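Local coordinates for protein-L-isoaspartate O-methyltransferase beta-aspartate methyltransferase (Plasmodium falciparum, PDB 2PBF) that probably initiates repair of damaged proteins by transferring a methyl group from S-adenosyl-L-methionine to the alpha-carboxylate of L-isoaspartyl residues, at residues Ala84-Ser89 and Ala165-Ala170. Numbering follows the deposited sequence.
Sequences AIDVGS and AIHVGA. With SAH (S-adenosyl-L-homocysteine), chain C.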
ATOM      1  N   ALA A  84      -8.723  -3.464   4.119  1.00 26.45           N
ATOM      2  CA  ALA A  84      -7.351  -3.424   3.566  1.00 25.62           C
ATOM      3  C   ALA A  84      -6.382  -2.837   4.596  1.00 26.15           C
ATOM      4  O   ALA A  84      -6.756  -2.004   5.425  1.00 26.38           O
ATOM      5  CB  ALA A  84      -7.322  -2.582   2.292  1.00 25.21           C
ATOM      6  N   ILE A  85      -5.137  -3.301   4.564  1.00 26.97           N
ATOM      7  CA  ILE A  85      -4.083  -2.746   5.407  1.00 27.42           C
ATOM      8  C   ILE A  85      -2.847  -2.504   4.538  1.00 27.23           C
ATOM      9  O   ILE A  85      -2.472  -3.349   3.717  1.00 26.86           O
ATOM     10  CB  ILE A  85      -3.794  -3.618   6.692  1.00 27.11           C
ATOM     11  CG1 ILE A  85      -2.644  -3.034   7.522  1.00 28.87           C
ATOM     12  CG2 ILE A  85      -3.574  -5.122   6.347  1.00 28.34           C
ATOM     13  CD1 ILE A  85      -2.542  -3.668   8.924  1.00 27.99           C
ATOM     14  N   ASP A  86      -2.265  -1.322   4.699  1.00 26.39           N
ATOM     15  CA  ASP A  86      -1.068  -0.927   3.971  1.00 26.62           C
ATOM     16  C   ASP A  86       0.037  -0.917   4.992  1.00 26.76           C
ATOM     17  O   ASP A  86       0.078  -0.043   5.884  1.00 27.39           O
ATOM     18  CB  ASP A  86      -1.252   0.458   3.347  1.00 26.04           C
ATOM     19  CG  ASP A  86      -0.081   0.897   2.496  1.00 26.58           C
ATOM     20  OD1 ASP A  86       0.754   0.065   2.103  1.00 28.59           O
ATOM     21  OD2 ASP A  86       0.000   2.114   2.187  1.00 27.69           O
ATOM     22  N   VAL A  87       0.917  -1.900   4.874  1.00 25.82           N
ATOM     23  CA  VAL A  87       2.000  -2.052   5.818  1.00 26.82           C
ATOM     24  C   VAL A  87       3.235  -1.316   5.289  1.00 26.54           C
ATOM     25  O   VAL A  87       3.833  -1.741   4.306  1.00 25.52           O
ATOM     26  CB  VAL A  87       2.359  -3.549   6.038  1.00 25.97           C
ATOM     27  CG1 VAL A  87       3.569  -3.671   7.021  1.00 25.92           C
ATOM     28  CG2 VAL A  87       1.131  -4.341   6.552  1.00 27.15           C
ATOM     29  N   GLY A  88       3.612  -0.229   5.963  1.00 27.51           N
ATOM     30  CA  GLY A  88       4.732   0.614   5.533  1.00 26.23           C
ATOM     31  C   GLY A  88       4.154   1.706   4.676  1.00 26.48           C
ATOM     32  O   GLY A  88       4.551   1.888   3.513  1.00 27.15           O
ATOM     33  N   SER A  89       3.195   2.439   5.239  1.00 26.06           N
ATOM     34  CA  SER A  89       2.361   3.305   4.427  1.00 25.43           C
ATOM     35  C   SER A  89       3.138   4.508   3.858  1.00 24.86           C
ATOM     36  O   SER A  89       2.749   5.051   2.824  1.00 23.73           O
ATOM     37  CB  SER A  89       1.077   3.710   5.187  1.00 25.89           C
ATOM     38  OG  SER A  89       1.375   4.228   6.478  1.00 25.06           O
ATOM     39  N   ALA A 165      -7.277  -7.459   1.827  1.00 29.64           N
ATOM     40  CA  ALA A 165      -6.106  -7.004   1.073  1.00 28.66           C
ATOM     41  C   ALA A 165      -5.029  -6.510   2.011  1.00 28.79           C
ATOM     42  O   ALA A 165      -5.289  -5.660   2.882  1.00 27.91           O
ATOM     43  CB  ALA A 165      -6.492  -5.924   0.097  1.00 28.96           C
ATOM     44  N   ILE A 166      -3.824  -7.073   1.857  1.00 27.82           N
ATOM     45  CA  ILE A 166      -2.666  -6.647   2.635  1.00 27.76           C
ATOM     46  C   ILE A 166      -1.541  -6.250   1.700  1.00 27.58           C
ATOM     47  O   ILE A 166      -1.059  -7.049   0.917  1.00 27.69           O
ATOM     48  CB  ILE A 166      -2.149  -7.738   3.643  1.00 27.91           C
ATOM     49  CG1 ILE A 166      -3.322  -8.309   4.468  1.00 29.81           C
ATOM     50  CG2 ILE A 166      -1.007  -7.138   4.523  1.00 27.17           C
ATOM     51  CD1 ILE A 166      -2.929  -9.254   5.611  1.00 28.80           C
ATOM     52  N   HIS A 167      -1.134  -5.003   1.770  1.00 28.19           N
ATOM     53  CA  HIS A 167      -0.035  -4.560   0.956  1.00 28.62           C
ATOM     54  C   HIS A 167       1.114  -4.261   1.880  1.00 28.75           C
ATOM     55  O   HIS A 167       0.953  -3.620   2.915  1.00 28.64           O
ATOM     56  CB  HIS A 167      -0.411  -3.338   0.141  1.00 29.17           C
ATOM     57  CG  HIS A 167       0.748  -2.744  -0.581  1.00 30.46           C
ATOM     58  ND1 HIS A 167       1.497  -1.714  -0.058  1.00 30.93           N
ATOM     59  CD2 HIS A 167       1.326  -3.073  -1.760  1.00 31.92           C
ATOM     60  CE1 HIS A 167       2.479  -1.424  -0.888  1.00 30.24           C
ATOM     61  NE2 HIS A 167       2.390  -2.228  -1.931  1.00 33.42           N
ATOM     62  N   VAL A 168       2.287  -4.756   1.523  1.00 29.09           N
ATOM     63  CA  VAL A 168       3.437  -4.487   2.332  1.00 28.71           C
ATOM     64  C   VAL A 168       4.451  -3.802   1.421  1.00 28.61           C
ATOM     65  O   VAL A 168       4.887  -4.386   0.441  1.00 27.43           O
ATOM     66  CB  VAL A 168       4.002  -5.792   2.928  1.00 29.17           C
ATOM     67  CG1 VAL A 168       4.990  -5.481   3.996  1.00 29.50           C
ATOM     68  CG2 VAL A 168       2.859  -6.694   3.470  1.00 27.85           C
ATOM     69  N   GLY A 169       4.826  -2.571   1.772  1.00 27.66           N
ATOM     70  CA  GLY A 169       5.644  -1.744   0.885  1.00 28.61           C
ATOM     71  C   GLY A 169       7.127  -1.745   1.250  1.00 29.17           C
ATOM     72  O   GLY A 169       7.848  -0.830   0.873  1.00 28.85           O
ATOM     73  N   ALA A 170       7.559  -2.793   1.966  1.00 29.48           N
ATOM     74  CA  ALA A 170       8.920  -2.950   2.411  1.00 29.46           C
ATOM     75  C   ALA A 170       9.234  -4.436   2.424  1.00 30.86           C
ATOM     76  O   ALA A 170       8.346  -5.272   2.626  1.00 30.71           O
ATOM     77  CB  ALA A 170       9.135  -2.312   3.795  1.00 29.49           C
TER
HETATM   78  N   SAH C 301       3.975   2.591   0.176  1.00 26.69           N
HETATM   79  CA  SAH C 301       5.044   3.532   0.596  1.00 25.82           C
HETATM   80  CB  SAH C 301       6.350   2.785   0.694  1.00 25.87           C
HETATM   81  CG  SAH C 301       7.313   3.592   1.554  1.00 26.37           C
HETATM   82  SD  SAH C 301       8.893   2.760   1.734  1.00 30.06           S
HETATM   83  C   SAH C 301       5.181   4.750  -0.324  1.00 26.11           C
HETATM   84  O   SAH C 301       5.175   4.577  -1.545  1.00 24.73           O
HETATM   85  OXT SAH C 301       5.291   5.912   0.143  1.00 24.57           O
HETATM   86  C5' SAH C 301       8.368   1.557   2.981  1.00 30.80           C
HETATM   87  C4' SAH C 301       7.916   2.134   4.323  1.00 30.88           C
HETATM   88  O4' SAH C 301       7.865   1.065   5.227  1.00 32.06           O
HETATM   89  C3' SAH C 301       8.813   3.184   4.964  1.00 30.09           C
HETATM   90  O3' SAH C 301       8.066   4.375   5.153  1.00 28.25           O
HETATM   91  C2' SAH C 301       9.253   2.564   6.281  1.00 30.61           C
HETATM   92  O2' SAH C 301       9.345   3.514   7.319  1.00 30.16           O
HETATM   93  C1' SAH C 301       8.142   1.563   6.526  1.00 30.67           C
HETATM   94  N9  SAH C 301       8.494   0.399   7.369  1.00 31.12           N
HETATM   95  C8  SAH C 301       9.682  -0.275   7.362  1.00 31.73           C
HETATM   96  N7  SAH C 301       9.583  -1.305   8.234  1.00 32.36           N
HETATM   97  C5  SAH C 301       8.365  -1.289   8.819  1.00 29.82           C
HETATM   98  C6  SAH C 301       7.764  -2.090   9.796  1.00 31.26           C
HETATM   99  N6  SAH C 301       8.386  -3.115  10.363  1.00 29.90           N
HETATM  100  N1  SAH C 301       6.469  -1.835  10.170  1.00 32.96           N
HETATM  101  C2  SAH C 301       5.785  -0.774   9.608  1.00 30.97           C
HETATM  102  N3  SAH C 301       6.404   0.007   8.664  1.00 30.07           N
HETATM  103  C4  SAH C 301       7.672  -0.235   8.268  1.00 29.94           C
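A84 meets A165 through their methyl groups, CB to CB 4.1 Å; the small residues suit a closely packed face, where M98 of helix 93-101 rests on A84 and V77 and L78 touch A165. On the other face I85 lies alongside I166, its CG2 touching both CG1 and CG2 of I166, while I113 and L115 of the neighbouring strand also touch this side chain. The main chain of I85 bonds at both ends, N to A165 O and O to H167 N, each 2.9 Å, in the regular parallel ladder. D86 turns back to the alanine face; its CG and that of H167 are both anti to the backbone N (chi1 -176° and 173°), which sets the two groups side by side, and OD1 accepts a hydrogen bond from ND1 of H167 at 2.9 Å. The acceptor lies close to the imidazole plane, but the donor stands 35° out of the carboxylate plane, on its syn side. OD2 is bonded to OG1 of T95, which helps fix the carboxylate; NE2 of H167 has a weak bond to OG of S70. In this Rossmann-like methyltransferase sheet, order 3-2-1-4-5-6-7, strand 84-87 is the first and 165-168 the fourth, and the first ends in a glycine-rich turn at the cofactor. V87, beta-branched and compact, sets CG1 3.8 Å from CG1 of V168, and L179 of helix 177-182 packs on both valines. V87 N bonds to H167 O, and V87 O accepts the last bond of the ladder from G169 N, 2.8 Å. G88, lacking a side chain, accepts a positive phi and lets O4' of S-adenosyl-L-homocysteine come within 3.2 Å of its CA. S89 brings its carbonyl O to CA of the homocysteine part.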